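Local coordinates for protein putative S41 protease (Bacteroides fragilis NCTC 9343, PDB 3K50) that is probably a serine peptidase of family S41, carrying a PDZ domain beside its protease domain and cleaving peptide bonds, at residues L108-W113 and L380-T385. Residues are numbered along the deposited sequence; the frame is centred on the assembly and turned at random.
Sequences LQRGHW and LPFGNT
Two type II beta turns meet where the PDZ domain rests on the C-terminal part of the chain, and Arg110, second residue of the Gln109-His112 turn, reaches across to Leu380, which immediately precedes the Pro381-Asn384 turn, and Phe382, the second residue of that turn. Its CG lies anti to the backbone N (chi1 173°) and the chain stays extended to NE, which carries the guanidinium over the facing loop. There Arg110 NE donates to Leu380 O at 2.9 Å; the N-H...O angle of 140° marks a bent bond. The oxygen lies in the guanidinium plane, whereas NE stands above the carbonyl plane. One guanidinium face is stacked on the Phe382 ring, with planes 25° apart and centres separated by 4.4 Å, and Arg110 CD makes a CH-pi contact 3.8 Å from the Phe382 ring centroid. Alongside, Pro381 CD packs 3.4 Å from Arg110 O, and Pro381 CG lies 3.6 Å from Gln109 OE1. Each turn closes through its own backbone bond, His112 N to Gln109 O and Asn384 N to Pro381 O. Further partners engage the buried cation: Glu372 forms a salt bridge to Arg110 NH2, while Ser95 O and Tyr233 OH hydrogen-bond Arg110 NH1. Together with bond and stack, they probably fix the guanidinium's rotation. The contact thus joins the loop between helix 102-105 and strand 113-117 to the one preceding helix 388-398, with Phe382 also packing on strands 90-97 and 187-194.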
loop_
_atom_site.group_PDB
_atom_site.type_symbol
_atom_site.label_atom_id
_atom_site.label_comp_id
_atom_site.label_asym_id
_atom_site.label_seq_id
_atom_site.Cartn_x
_atom_site.Cartn_y
_atom_site.Cartn_z
ATOM N N LEU A 108 6.412 17.947 -11.341
ATOM C CA LEU A 108 5.140 17.244 -11.436
ATOM C C LEU A 108 4.569 16.950 -10.057
ATOM O O LEU A 108 5.298 16.760 -9.075
ATOM C CB LEU A 108 5.277 15.972 -12.264
ATOM C CG LEU A 108 5.647 16.024 -13.754
ATOM C CD1 LEU A 108 5.878 14.615 -14.244
ATOM C CD2 LEU A 108 4.560 16.705 -14.558
ATOM N N GLN A 109 3.244 16.907 -10.004
ATOM C CA GLN A 109 2.519 16.677 -8.781
ATOM C C GLN A 109 1.300 15.843 -9.058
ATOM O O GLN A 109 0.776 15.856 -10.167
ATOM C CB GLN A 109 1.974 18.009 -8.228
ATOM C CG GLN A 109 2.979 19.027 -7.834
ATOM C CD GLN A 109 2.336 20.168 -7.114
ATOM O OE1 GLN A 109 1.803 20.004 -6.009
ATOM N NE2 GLN A 109 2.356 21.318 -7.734
ATOM N N ARG A 110 0.817 15.169 -8.047
ATOM C CA ARG A 110 -0.481 14.504 -8.128
ATOM C C ARG A 110 -1.562 15.504 -8.557
ATOM O O ARG A 110 -1.656 16.606 -7.981
ATOM C CB ARG A 110 -0.792 13.900 -6.754
ATOM C CG ARG A 110 -2.183 13.334 -6.656
ATOM C CD ARG A 110 -2.429 12.770 -5.319
ATOM N NE ARG A 110 -3.888 12.473 -5.117
ATOM C CZ ARG A 110 -4.433 11.287 -5.304
ATOM N NH1 ARG A 110 -3.692 10.277 -5.694
ATOM N NH2 ARG A 110 -5.708 11.090 -5.104
ATOM N N GLY A 111 -2.366 15.141 -9.566
ATOM C CA GLY A 111 -3.388 16.018 -10.134
ATOM C C GLY A 111 -2.948 16.608 -11.471
ATOM O O GLY A 111 -3.750 17.118 -12.228
ATOM N N HIS A 112 -1.657 16.583 -11.750
ATOM C CA HIS A 112 -1.201 16.965 -13.070
ATOM C C HIS A 112 -1.514 15.847 -14.034
ATOM O O HIS A 112 -1.520 14.661 -13.672
ATOM C CB HIS A 112 0.299 17.191 -13.115
ATOM C CG HIS A 112 0.722 18.533 -12.626
ATOM N ND1 HIS A 112 1.852 18.719 -11.870
ATOM C CD2 HIS A 112 0.168 19.759 -12.791
ATOM C CE1 HIS A 112 1.978 19.999 -11.591
ATOM N NE2 HIS A 112 0.968 20.650 -12.137
ATOM N N TRP A 113 -1.735 16.233 -15.278
ATOM C CA TRP A 113 -2.022 15.285 -16.345
ATOM C C TRP A 113 -0.946 15.427 -17.399
ATOM O O TRP A 113 -0.623 16.558 -17.771
ATOM C CB TRP A 113 -3.336 15.608 -17.020
ATOM C CG TRP A 113 -4.564 15.516 -16.179
ATOM C CD1 TRP A 113 -4.942 16.365 -15.206
ATOM C CD2 TRP A 113 -5.630 14.573 -16.325
ATOM N NE1 TRP A 113 -6.169 16.003 -14.698
ATOM C CE2 TRP A 113 -6.613 14.901 -15.369
ATOM C CE3 TRP A 113 -5.838 13.462 -17.144
ATOM C CZ2 TRP A 113 -7.778 14.158 -15.205
ATOM C CZ3 TRP A 113 -7.015 12.749 -17.009
ATOM C CH2 TRP A 113 -7.976 13.107 -16.032
ATOM N N LEU A 380 -6.388 15.876 -5.951
ATOM C CA LEU A 380 -5.412 16.891 -5.581
ATOM C C LEU A 380 -4.278 16.321 -4.778
ATOM O O LEU A 380 -4.385 15.187 -4.318
ATOM C CB LEU A 380 -6.114 17.961 -4.723
ATOM C CG LEU A 380 -7.118 18.874 -5.398
ATOM C CD1 LEU A 380 -7.957 19.590 -4.381
ATOM C CD2 LEU A 380 -6.377 19.855 -6.396
ATOM N N PRO A 381 -3.159 17.095 -4.633
ATOM C CA PRO A 381 -2.079 16.607 -3.821
ATOM C C PRO A 381 -2.492 16.134 -2.444
ATOM O O PRO A 381 -3.386 16.706 -1.832
ATOM C CB PRO A 381 -1.168 17.830 -3.663
ATOM C CG PRO A 381 -1.361 18.547 -5.048
ATOM C CD PRO A 381 -2.807 18.376 -5.312
ATOM N N PHE A 382 -1.789 15.124 -1.957
ATOM C CA PHE A 382 -2.080 14.617 -0.619
ATOM C C PHE A 382 -1.902 15.681 0.467
ATOM O O PHE A 382 -0.954 16.472 0.462
ATOM C CB PHE A 382 -1.182 13.445 -0.308
ATOM C CG PHE A 382 -1.330 12.288 -1.254
ATOM C CD1 PHE A 382 -2.496 11.525 -1.260
ATOM C CD2 PHE A 382 -0.266 11.878 -2.028
ATOM C CE1 PHE A 382 -2.596 10.434 -2.090
ATOM C CE2 PHE A 382 -0.362 10.814 -2.842
ATOM C CZ PHE A 382 -1.530 10.061 -2.859
ATOM N N GLY A 383 -2.835 15.714 1.402
ATOM C CA GLY A 383 -2.785 16.689 2.476
ATOM C C GLY A 383 -3.447 18.029 2.128
ATOM O O GLY A 383 -3.662 18.833 3.026
ATOM N N ASN A 384 -3.806 18.277 0.867
ATOM C CA ASN A 384 -4.598 19.465 0.509
ATOM C C ASN A 384 -5.967 19.148 1.082
ATOM O O ASN A 384 -6.494 18.103 0.800
ATOM C CB ASN A 384 -4.613 19.651 -1.016
ATOM C CG ASN A 384 -5.427 20.845 -1.484
ATOM O OD1 ASN A 384 -6.573 21.052 -1.071
ATOM N ND2 ASN A 384 -4.874 21.581 -2.452
ATOM N N THR A 385 -6.555 20.026 1.907
ATOM C CA THR A 385 -7.814 19.705 2.589
ATOM C C THR A 385 -9.022 19.562 1.675
ATOM O O THR A 385 -10.082 19.030 2.081
ATOM C CB THR A 385 -8.142 20.721 3.709
ATOM O OG1 THR A 385 -8.201 22.018 3.155
ATOM C CG2 THR A 385 -7.050 20.705 4.857
#